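Local coordinates for protein kojibiose phosphorylase (Gut metagenome, PDB 6W0P) that belongs to glycoside hydrolase family 65, carbohydrate-active proteins that join an N-terminal beta-rich domain, a helical catalytic domain and a small C-terminal domain, at residues 315-320 and 667-672; 650-653 and 659-662; 545-548 and 552-555. All coordinates share one frame; numbering follows the deposited sequence.

How the contacts relate
Contacts 1 and 2 are neighbours in the buried interior, their centres about 12 Å apart, whereas contact 3 lies far out, its centre about 34 Å from that of contact 1, at the boundary with the second subunit. Helix 666-680 serves the first two: 667-672 packs on helix 308-324 in contact 1, and Ser668 and Ile669 also touch Leu651 and Asp652 of contact 2, in the loop leading to that helix. The chemistry changes with place. Contact 1 is mainly apolar helix packing, contact 2 a buried polar link through a hydroxyl, a carboxylate and a water, and contact 3 combines a carboxylate bond with aromatic faces in a partly exposed loop.

Contact 1: 315-320 and 667-672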
ATOM      1  N   ARG A 315     -36.229  -5.637  18.447  1.00 27.86           N
ATOM      2  CA  ARG A 315     -36.375  -4.633  19.526  1.00 29.03           C
ATOM      3  C   ARG A 315     -34.977  -4.305  20.060  1.00 28.77           C
ATOM      4  O   ARG A 315     -34.696  -3.128  20.329  1.00 28.26           O
ATOM      5  CB  ARG A 315     -37.377  -5.113  20.576  1.00 29.99           C
ATOM      6  CG  ARG A 315     -37.871  -3.952  21.420  1.00 31.05           C
ATOM      7  CD  ARG A 315     -38.971  -4.373  22.355  1.00 31.66           C
ATOM      8  NE  ARG A 315     -40.263  -4.335  21.704  1.00 32.32           N
ATOM      9  CZ  ARG A 315     -41.126  -5.340  21.618  1.00 32.54           C
ATOM     10  NH1 ARG A 315     -40.833  -6.543  22.106  1.00 32.42           N
ATOM     11  NH2 ARG A 315     -42.283  -5.123  21.013  1.00 32.92           N
ATOM     12  N   TYR A 316     -34.087  -5.296  20.089  1.00 28.35           N
ATOM     13  CA  TYR A 316     -32.679  -5.040  20.450  1.00 27.98           C
ATOM     14  C   TYR A 316     -32.104  -4.028  19.449  1.00 27.87           C
ATOM     15  O   TYR A 316     -31.447  -3.044  19.888  1.00 27.15           O
ATOM     16  CB  TYR A 316     -31.873  -6.346  20.532  1.00 27.70           C
ATOM     17  CG  TYR A 316     -30.417  -6.104  20.815  1.00 26.95           C
ATOM     18  CD1 TYR A 316     -29.977  -5.768  22.085  1.00 26.68           C
ATOM     19  CD2 TYR A 316     -29.488  -6.133  19.796  1.00 26.55           C
ATOM     20  CE1 TYR A 316     -28.642  -5.502  22.336  1.00 26.25           C
ATOM     21  CE2 TYR A 316     -28.148  -5.898  20.034  1.00 26.32           C
ATOM     22  CZ  TYR A 316     -27.722  -5.566  21.306  1.00 26.19           C
ATOM     23  OH  TYR A 316     -26.405  -5.296  21.509  1.00 25.58           O
ATOM     24  N   CYS A 317     -32.285  -4.285  18.143  1.00 27.89           N
ATOM     25  CA  CYS A 317     -31.774  -3.418  17.038  1.00 27.56           C
ATOM     26  C   CYS A 317     -32.328  -1.991  17.182  1.00 27.43           C
ATOM     27  O   CYS A 317     -31.535  -1.039  17.141  1.00 28.14           O
ATOM     28  CB  CYS A 317     -32.128  -3.976  15.660  1.00 27.53           C
ATOM     29  SG  CYS A 317     -31.250  -5.510  15.256  1.00 27.66           S
ATOM     30  N   LEU A 318     -33.632  -1.828  17.383  1.00 27.07           N
ATOM     31  CA  LEU A 318     -34.232  -0.488  17.596  1.00 27.65           C
ATOM     32  C   LEU A 318     -33.580   0.169  18.836  1.00 27.53           C
ATOM     33  O   LEU A 318     -33.264   1.381  18.780  1.00 26.28           O
ATOM     34  CB  LEU A 318     -35.755  -0.585  17.724  1.00 27.65           C
ATOM     35  CG  LEU A 318     -36.466  -1.164  16.500  1.00 28.76           C
ATOM     36  CD1 LEU A 318     -37.970  -0.995  16.607  1.00 29.17           C
ATOM     37  CD2 LEU A 318     -35.962  -0.537  15.207  1.00 29.34           C
ATOM     38  N   PHE A 319     -33.369  -0.602  19.898  1.00 27.48           N
ATOM     39  CA  PHE A 319     -32.769  -0.095  21.156  1.00 27.55           C
ATOM     40  C   PHE A 319     -31.405   0.528  20.860  1.00 27.60           C
ATOM     41  O   PHE A 319     -31.159   1.668  21.308  1.00 27.81           O
ATOM     42  CB  PHE A 319     -32.716  -1.199  22.210  1.00 27.61           C
ATOM     43  CG  PHE A 319     -32.031  -0.769  23.480  1.00 27.39           C
ATOM     44  CD1 PHE A 319     -32.732  -0.083  24.452  1.00 27.53           C
ATOM     45  CD2 PHE A 319     -30.687  -1.012  23.668  1.00 27.19           C
ATOM     46  CE1 PHE A 319     -32.098   0.338  25.607  1.00 28.13           C
ATOM     47  CE2 PHE A 319     -30.059  -0.611  24.835  1.00 27.81           C
ATOM     48  CZ  PHE A 319     -30.759   0.071  25.795  1.00 27.84           C
ATOM     49  N   GLN A 320     -30.541  -0.189  20.139  1.00 28.00           N
ATOM     50  CA  GLN A 320     -29.168   0.277  19.789  1.00 28.11           C
ATOM     51  C   GLN A 320     -29.200   1.481  18.828  1.00 28.14           C
ATOM     52  O   GLN A 320     -28.264   2.320  18.877  1.00 27.13           O
ATOM     53  CB  GLN A 320     -28.346  -0.874  19.200  1.00 27.97           C
ATOM     54  CG  GLN A 320     -27.999  -1.955  20.217  1.00 27.86           C
ATOM     55  CD  GLN A 320     -27.191  -1.428  21.386  1.00 28.67           C
ATOM     56  OE1 GLN A 320     -26.667  -0.306  21.376  1.00 28.86           O
ATOM     57  NE2 GLN A 320     -27.088  -2.243  22.421  1.00 28.81           N
ATOM     58  N   THR A 667     -24.484  -0.735  10.968  1.00 31.76           N
ATOM     59  CA  THR A 667     -25.156  -0.794   9.640  1.00 32.37           C
ATOM     60  C   THR A 667     -26.043  -2.042   9.573  1.00 31.33           C
ATOM     61  O   THR A 667     -27.158  -1.949   9.070  1.00 31.34           O
ATOM     62  CB  THR A 667     -24.170  -0.776   8.473  1.00 32.00           C
ATOM     63  OG1 THR A 667     -23.604   0.522   8.475  1.00 32.49           O
ATOM     64  CG2 THR A 667     -24.840  -1.002   7.136  1.00 32.74           C
ATOM     65  N   SER A 668     -25.553  -3.161  10.071  1.00 31.29           N
ATOM     66  CA  SER A 668     -26.310  -4.431  10.125  1.00 32.18           C
ATOM     67  C   SER A 668     -27.569  -4.234  10.977  1.00 31.43           C
ATOM     68  O   SER A 668     -28.656  -4.722  10.582  1.00 33.14           O
ATOM     69  CB  SER A 668     -25.464  -5.553  10.635  1.00 32.92           C
ATOM     70  OG  SER A 668     -26.326  -6.597  11.065  1.00 36.31           O
ATOM     71  N   ILE A 669     -27.440  -3.489  12.070  1.00 29.80           N
ATOM     72  CA  ILE A 669     -28.558  -3.166  12.990  1.00 28.90           C
ATOM     73  C   ILE A 669     -29.582  -2.313  12.236  1.00 28.83           C
ATOM     74  O   ILE A 669     -30.774  -2.663  12.313  1.00 28.53           O
ATOM     75  CB  ILE A 669     -28.003  -2.517  14.278  1.00 28.69           C
ATOM     76  CG1 ILE A 669     -27.325  -3.592  15.128  1.00 28.72           C
ATOM     77  CG2 ILE A 669     -29.079  -1.795  15.075  1.00 29.03           C
ATOM     78  CD1 ILE A 669     -26.577  -3.067  16.302  1.00 28.81           C
ATOM     79  N   ALA A 670     -29.141  -1.266  11.528  1.00 28.51           N
ATOM     80  CA  ALA A 670     -30.010  -0.364  10.743  1.00 29.58           C
ATOM     81  C   ALA A 670     -30.690  -1.173   9.640  1.00 30.86           C
ATOM     82  O   ALA A 670     -31.872  -0.938   9.386  1.00 32.92           O
ATOM     83  CB  ALA A 670     -29.224   0.772  10.142  1.00 29.23           C
ATOM     84  N   ALA A 671     -29.956  -2.094   9.021  1.00 31.37           N
ATOM     85  CA  ALA A 671     -30.408  -2.881   7.852  1.00 32.27           C
ATOM     86  C   ALA A 671     -31.591  -3.768   8.241  1.00 32.44           C
ATOM     87  O   ALA A 671     -32.371  -4.090   7.348  1.00 33.21           O
ATOM     88  CB  ALA A 671     -29.277  -3.714   7.311  1.00 33.01           C
ATOM     89  N   ALA A 672     -31.711  -4.163   9.511  1.00 32.28           N
ATOM     90  CA  ALA A 672     -32.791  -5.065   9.962  1.00 31.31           C
ATOM     91  C   ALA A 672     -34.101  -4.281   9.863  1.00 31.92           C
ATOM     92  O   ALA A 672     -35.096  -4.811   9.311  1.00 31.54           O
ATOM     93  CB  ALA A 672     -32.529  -5.565  11.359  1.00 31.36           C
TER
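Ile669 lies against Cys317, and its CG2 methyl comes to 3.3 Å from the backbone O of Cys317. The same CG2 of Ile669 is 3.8 Å from CB of Cys317, so one methyl meets both backbone and side chain. The two branches of the isoleucine divide the work. Its CG1 arm, anti to the carbonyl carbon (chi1 -73°), runs on extended and brings CD1 of Ile669 to 4.0 Å from CB of Gln320, about one helical turn beyond Cys317. The sulfur reaches on to Ala672 as well, with SG of Cys317 4.1 Å from CB of Ala672. Cysteine suits this place because its small side chain lets its backbone lie close to that of Ile669, the two CA atoms 5.2 Å apart; the short Ala672 leaves the sulfur a methyl to rest on. Both helices, 308-324 and 666-680, pass through the central catalytic domain, which in this family is built as an (alpha/alpha)6 barrel. The axes of the two short segments approach to 8.9 Å, their N-to-C directions 122° apart. Further out, Met321 packs beside Ile669 and Ala670, continuing the apolar seam. Gln320 presents only its aliphatic base to the isoleucine. Its first torsion (chi1 -69°) puts CG beside the backbone N and over one face of the Tyr316 ring, toward the rim; the bend at chi2 then turns the amide away from helix 666-680. There NE2 of Gln320 makes a weak bond of 3.3 Å to OH of Tyr316, while OE1 is held by NE2 of Gln323. The buried tyrosine hydroxyl is also bonded to the backbone O of Ile32, which ties the outer end of its ring to helix 26-32.

Contact 2: 650-653 and 659-662; sequences RLDL and NTCE
Thr660 reaches Asp652 through a hydroxyl whose neighbours can be followed from the start of its segment. Asn659 comes first: its O accepts the backbone N of Glu662 at 3.1 Å, closing the short 3-10 turn that follows, while its side-chain OD1 has a weak bond to NE2 of His665. Thr660, next, carries the contact. Its OG1, anti to the carbonyl carbon (chi1 -73°), donates to OD1 of Asp652 at 2.7 Å, using the anti lone pair of that oxygen. A water donates both to OG1 of Thr660 at 2.9 Å and to O of Leu651 at 3.0 Å, adding a second path across. Threonine suits the spot because it offers a hydroxyl for the carboxylate and a methyl besides, and its side chain packs on Ile32. OD1 of Asp652 is also bonded to ND1 of His665, so that oxygen is gripped twice. Cys661 then leads the chain away, its O taken by NH2 of Arg43. The direct and water-mediated links join two parts of the irregular connection between helices 638-645 and 666-680, within the family 65 catalytic domain, an (alpha/alpha)6 barrel in this family.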
ATOM      1  N   ARG A 650     -30.394 -10.886  14.371  1.00 30.39           N
ATOM      2  CA  ARG A 650     -29.594 -11.725  15.308  1.00 30.71           C
ATOM      3  C   ARG A 650     -28.080 -11.611  15.054  1.00 30.40           C
ATOM      4  O   ARG A 650     -27.323 -12.316  15.740  1.00 30.05           O
ATOM      5  CB  ARG A 650     -29.994 -13.205  15.175  1.00 30.94           C
ATOM      6  CG  ARG A 650     -31.478 -13.483  15.361  1.00 31.06           C
ATOM      7  CD  ARG A 650     -31.989 -13.044  16.723  1.00 31.07           C
ATOM      8  NE  ARG A 650     -31.244 -13.686  17.797  1.00 30.69           N
ATOM      9  CZ  ARG A 650     -31.610 -13.684  19.065  1.00 30.48           C
ATOM     10  NH1 ARG A 650     -32.738 -13.086  19.431  1.00 29.78           N
ATOM     11  NH2 ARG A 650     -30.836 -14.291  19.962  1.00 30.75           N
ATOM     12  N   LEU A 651     -27.619 -10.791  14.118  1.00 30.30           N
ATOM     13  CA  LEU A 651     -26.201 -10.864  13.714  1.00 31.15           C
ATOM     14  C   LEU A 651     -25.308 -10.667  14.943  1.00 31.53           C
ATOM     15  O   LEU A 651     -24.364 -11.478  15.109  1.00 32.19           O
ATOM     16  CB  LEU A 651     -25.888  -9.844  12.619  1.00 31.86           C
ATOM     17  CG  LEU A 651     -24.512 -10.032  11.975  1.00 32.46           C
ATOM     18  CD1 LEU A 651     -24.592  -9.850  10.472  1.00 33.05           C
ATOM     19  CD2 LEU A 651     -23.492  -9.058  12.552  1.00 32.96           C
ATOM     20  N   ASP A 652     -25.578  -9.655  15.782  1.00 31.05           N
ATOM     21  CA  ASP A 652     -24.788  -9.410  17.028  1.00 30.41           C
ATOM     22  C   ASP A 652     -25.212 -10.362  18.169  1.00 30.94           C
ATOM     23  O   ASP A 652     -24.316 -10.970  18.811  1.00 30.65           O
ATOM     24  CB  ASP A 652     -24.855  -7.937  17.423  1.00 29.77           C
ATOM     25  CG  ASP A 652     -24.062  -7.099  16.442  1.00 29.52           C
ATOM     26  OD1 ASP A 652     -22.865  -7.430  16.221  1.00 30.36           O
ATOM     27  OD2 ASP A 652     -24.637  -6.177  15.870  1.00 28.19           O
ATOM     28  N   LEU A 653     -26.508 -10.510  18.462  1.00 30.68           N
ATOM     29  CA  LEU A 653     -26.915 -11.327  19.645  1.00 30.93           C
ATOM     30  C   LEU A 653     -26.305 -12.734  19.559  1.00 31.81           C
ATOM     31  O   LEU A 653     -25.861 -13.258  20.601  1.00 31.60           O
ATOM     32  CB  LEU A 653     -28.436 -11.391  19.737  1.00 30.18           C
ATOM     33  CG  LEU A 653     -29.127 -10.085  20.106  1.00 29.50           C
ATOM     34  CD1 LEU A 653     -30.612 -10.243  19.990  1.00 29.57           C
ATOM     35  CD2 LEU A 653     -28.777  -9.634  21.514  1.00 29.75           C
ATOM     36  N   ASN A 659     -17.119 -11.695  15.346  1.00 29.38           N
ATOM     37  CA  ASN A 659     -16.304 -10.538  15.814  1.00 29.27           C
ATOM     38  C   ASN A 659     -17.182  -9.529  16.585  1.00 28.49           C
ATOM     39  O   ASN A 659     -16.805  -8.361  16.676  1.00 28.07           O
ATOM     40  CB  ASN A 659     -15.577  -9.871  14.639  1.00 29.05           C
ATOM     41  CG  ASN A 659     -16.556  -9.231  13.658  1.00 29.70           C
ATOM     42  OD1 ASN A 659     -17.750  -9.532  13.691  1.00 30.38           O
ATOM     43  ND2 ASN A 659     -16.077  -8.343  12.793  1.00 29.24           N
ATOM     44  N   THR A 660     -18.325  -9.934  17.114  1.00 28.38           N
ATOM     45  CA  THR A 660     -19.164  -9.057  17.964  1.00 28.97           C
ATOM     46  C   THR A 660     -18.397  -8.745  19.250  1.00 29.59           C
ATOM     47  O   THR A 660     -18.776  -7.774  19.917  1.00 30.26           O
ATOM     48  CB  THR A 660     -20.554  -9.657  18.203  1.00 29.00           C
ATOM     49  OG1 THR A 660     -21.265  -9.514  16.974  1.00 29.04           O
ATOM     50  CG2 THR A 660     -21.319  -8.986  19.325  1.00 28.72           C
ATOM     51  N   CYS A 661     -17.344  -9.507  19.570  1.00 31.04           N
ATOM     52  CA  CYS A 661     -16.408  -9.211  20.703  1.00 31.93           C
ATOM     53  C   CYS A 661     -15.865  -7.789  20.557  1.00 32.89           C
ATOM     54  O   CYS A 661     -15.707  -7.143  21.586  1.00 33.36           O
ATOM     55  CB  CYS A 661     -15.266 -10.223  20.821  1.00 32.12           C
ATOM     56  SG  CYS A 661     -14.291 -10.492  19.316  1.00 34.06           S
ATOM     57  N   GLU A 662     -15.673  -7.315  19.316  1.00 34.50           N
ATOM     58  CA  GLU A 662     -15.089  -5.987  18.989  1.00 35.60           C
ATOM     59  C   GLU A 662     -16.133  -4.879  19.162  1.00 34.61           C
ATOM     60  O   GLU A 662     -15.740  -3.692  19.301  1.00 34.36           O
ATOM     61  CB  GLU A 662     -14.615  -5.912  17.534  1.00 37.38           C
ATOM     62  CG  GLU A 662     -13.429  -6.796  17.176  1.00 39.45           C
ATOM     63  CD  GLU A 662     -13.089  -6.782  15.688  1.00 41.80           C
ATOM     64  OE1 GLU A 662     -13.516  -5.855  14.982  1.00 44.52           O
ATOM     65  OE2 GLU A 662     -12.425  -7.715  15.218  1.00 46.17           O
TER
HETATM   66  O   HOH W   1     -21.476 -11.111  14.595  1.00 38.24           O

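Contact 3: 545-548 and 552-555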
ATOM      1  N   LEU A 545     -29.862  -3.890 -18.789  1.00 32.21           N
ATOM      2  CA  LEU A 545     -28.737  -4.023 -17.807  1.00 32.07           C
ATOM      3  C   LEU A 545     -27.928  -2.725 -17.743  1.00 31.52           C
ATOM      4  O   LEU A 545     -27.719  -2.097 -18.791  1.00 32.80           O
ATOM      5  CB  LEU A 545     -27.827  -5.191 -18.186  1.00 31.95           C
ATOM      6  CG  LEU A 545     -28.445  -6.586 -18.076  1.00 32.70           C
ATOM      7  CD1 LEU A 545     -27.521  -7.642 -18.662  1.00 32.96           C
ATOM      8  CD2 LEU A 545     -28.768  -6.935 -16.633  1.00 32.77           C
ATOM      9  N   PHE A 546     -27.509  -2.320 -16.546  1.00 30.39           N
ATOM     10  CA  PHE A 546     -26.332  -1.435 -16.345  1.00 29.64           C
ATOM     11  C   PHE A 546     -25.088  -2.316 -16.283  1.00 29.61           C
ATOM     12  O   PHE A 546     -25.155  -3.437 -15.688  1.00 29.24           O
ATOM     13  CB  PHE A 546     -26.456  -0.596 -15.081  1.00 28.79           C
ATOM     14  CG  PHE A 546     -27.585   0.398 -15.123  1.00 28.92           C
ATOM     15  CD1 PHE A 546     -27.405   1.666 -15.664  1.00 29.07           C
ATOM     16  CD2 PHE A 546     -28.833   0.058 -14.635  1.00 28.53           C
ATOM     17  CE1 PHE A 546     -28.466   2.564 -15.708  1.00 29.45           C
ATOM     18  CE2 PHE A 546     -29.875   0.967 -14.662  1.00 29.07           C
ATOM     19  CZ  PHE A 546     -29.691   2.218 -15.193  1.00 29.18           C
ATOM     20  N   GLU A 547     -24.003  -1.872 -16.914  1.00 29.61           N
ATOM     21  CA  GLU A 547     -22.695  -2.564 -16.778  1.00 30.13           C
ATOM     22  C   GLU A 547     -21.987  -1.881 -15.614  1.00 29.15           C
ATOM     23  O   GLU A 547     -21.947  -0.674 -15.631  1.00 29.07           O
ATOM     24  CB  GLU A 547     -21.873  -2.532 -18.074  1.00 30.99           C
ATOM     25  CG  GLU A 547     -20.625  -3.416 -17.987  1.00 31.04           C
ATOM     26  CD  GLU A 547     -19.764  -3.504 -19.240  1.00 31.04           C
ATOM     27  OE1 GLU A 547     -19.873  -2.607 -20.104  1.00 32.01           O
ATOM     28  OE2 GLU A 547     -18.955  -4.431 -19.322  1.00 30.67           O
ATOM     29  N   GLN A 548     -21.496  -2.643 -14.634  1.00 28.71           N
ATOM     30  CA  GLN A 548     -21.000  -2.103 -13.347  1.00 28.17           C
ATOM     31  C   GLN A 548     -19.851  -1.136 -13.610  1.00 27.19           C
ATOM     32  O   GLN A 548     -19.773  -0.106 -12.915  1.00 26.64           O
ATOM     33  CB  GLN A 548     -20.534  -3.219 -12.410  1.00 28.30           C
ATOM     34  CG  GLN A 548     -20.258  -2.702 -11.023  1.00 28.14           C
ATOM     35  CD  GLN A 548     -19.887  -3.818 -10.090  1.00 28.31           C
ATOM     36  OE1 GLN A 548     -20.706  -4.689  -9.796  1.00 29.12           O
ATOM     37  NE2 GLN A 548     -18.656  -3.773  -9.607  1.00 27.30           N
ATOM     38  N   PHE A 552     -16.530  -4.710 -17.413  1.00 27.01           N
ATOM     39  CA  PHE A 552     -17.039  -5.632 -16.365  1.00 27.22           C
ATOM     40  C   PHE A 552     -17.597  -6.925 -16.975  1.00 27.51           C
ATOM     41  O   PHE A 552     -17.222  -7.981 -16.484  1.00 27.72           O
ATOM     42  CB  PHE A 552     -18.112  -5.034 -15.458  1.00 26.89           C
ATOM     43  CG  PHE A 552     -18.393  -5.954 -14.300  1.00 26.66           C
ATOM     44  CD1 PHE A 552     -19.309  -6.986 -14.417  1.00 26.99           C
ATOM     45  CD2 PHE A 552     -17.664  -5.849 -13.129  1.00 26.52           C
ATOM     46  CE1 PHE A 552     -19.524  -7.862 -13.366  1.00 27.01           C
ATOM     47  CE2 PHE A 552     -17.880  -6.723 -12.079  1.00 26.37           C
ATOM     48  CZ  PHE A 552     -18.812  -7.730 -12.203  1.00 26.69           C
ATOM     49  N   PHE A 553     -18.489  -6.852 -17.964  1.00 28.18           N
ATOM     50  CA  PHE A 553     -19.204  -8.029 -18.541  1.00 28.99           C
ATOM     51  C   PHE A 553     -18.227  -9.072 -19.090  1.00 29.32           C
ATOM     52  O   PHE A 553     -18.550 -10.268 -19.000  1.00 29.57           O
ATOM     53  CB  PHE A 553     -20.123  -7.623 -19.699  1.00 29.06           C
ATOM     54  CG  PHE A 553     -21.360  -6.861 -19.313  1.00 29.32           C
ATOM     55  CD1 PHE A 553     -21.929  -7.012 -18.056  1.00 29.15           C
ATOM     56  CD2 PHE A 553     -22.004  -6.051 -20.242  1.00 29.80           C
ATOM     57  CE1 PHE A 553     -23.105  -6.359 -17.724  1.00 29.03           C
ATOM     58  CE2 PHE A 553     -23.182  -5.396 -19.910  1.00 29.77           C
ATOM     59  CZ  PHE A 553     -23.714  -5.532 -18.644  1.00 29.63           C
ATOM     60  N   ASP A 554     -17.093  -8.621 -19.646  1.00 29.48           N
ATOM     61  CA  ASP A 554     -16.110  -9.471 -20.375  1.00 29.62           C
ATOM     62  C   ASP A 554     -15.060 -10.065 -19.427  1.00 29.41           C
ATOM     63  O   ASP A 554     -14.240 -10.860 -19.905  1.00 30.01           O
ATOM     64  CB  ASP A 554     -15.469  -8.717 -21.553  1.00 29.38           C
ATOM     65  CG  ASP A 554     -15.161  -9.657 -22.711  1.00 29.59           C
ATOM     66  OD1 ASP A 554     -15.972 -10.569 -22.943  1.00 29.52           O
ATOM     67  OD2 ASP A 554     -14.095  -9.525 -23.325  1.00 29.27           O
ATOM     68  N   MET A 555     -15.103  -9.772 -18.129  1.00 29.68           N
ATOM     69  CA  MET A 555     -14.082 -10.264 -17.159  1.00 29.92           C
ATOM     70  C   MET A 555     -14.171 -11.783 -17.081  1.00 30.02           C
ATOM     71  O   MET A 555     -15.206 -12.369 -17.411  1.00 29.21           O
ATOM     72  CB  MET A 555     -14.274  -9.677 -15.758  1.00 29.98           C
ATOM     73  CG  MET A 555     -14.059  -8.169 -15.699  1.00 30.29           C
ATOM     74  SD  MET A 555     -12.352  -7.600 -16.010  1.00 31.26           S
ATOM     75  CE  MET A 555     -11.576  -8.313 -14.559  1.00 30.24           C
TER
HETATM   76  O   HOH W   2     -17.442  -5.609 -21.129  1.00 36.95           O
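Glu547 lies across one face of the Phe553 ring, in a loop of the helical catalytic domain whose second limb, Phe552 to Met555, is a type I beta turn closed by a 3.2 Å bond from N of Met555 to O of Phe552. The glutamate and the ring run obliquely to each other, yet their flat groups stack, with the carboxylate plane only 18° from the ring plane. Further back along the chain the CH-pi contact is centred: CG of Glu547 sits 3.5 Å from the centroid of the Phe553 ring. This pose follows from an extended chain, CG anti to the backbone N (chi1 -172°), which lays the methylenes over the ring and delivers the carboxylate to the start of the turn. There OE2 of Glu547 accepts N of Phe553 at 2.8 Å through its anti lone pair, nearly straight at 170°. Glutamate suits the place because its aliphatic part can face an aromatic while its charge receives a backbone N-H. Phe552 turns its ring to a different neighbour. CB of Gln548 lies over one face of it, toward the rim and 4.2 Å from the centroid of the Phe552 ring. The amide passes on, with NE2 of Gln548 3.9 Å from CE2 of Phe552, and that nitrogen is bonded to OD2 of Asp477. Leu545 adds an apolar touch at the far end of the Phe553 ring, and Tyr612 meets the same ring edge-to-face. On the outer side Asp554 forms a salt bridge with Lys467 of the second subunit. A water donates to OE2 of Glu547 at 2.6 Å and weakly accepts the backbone N of Asp554.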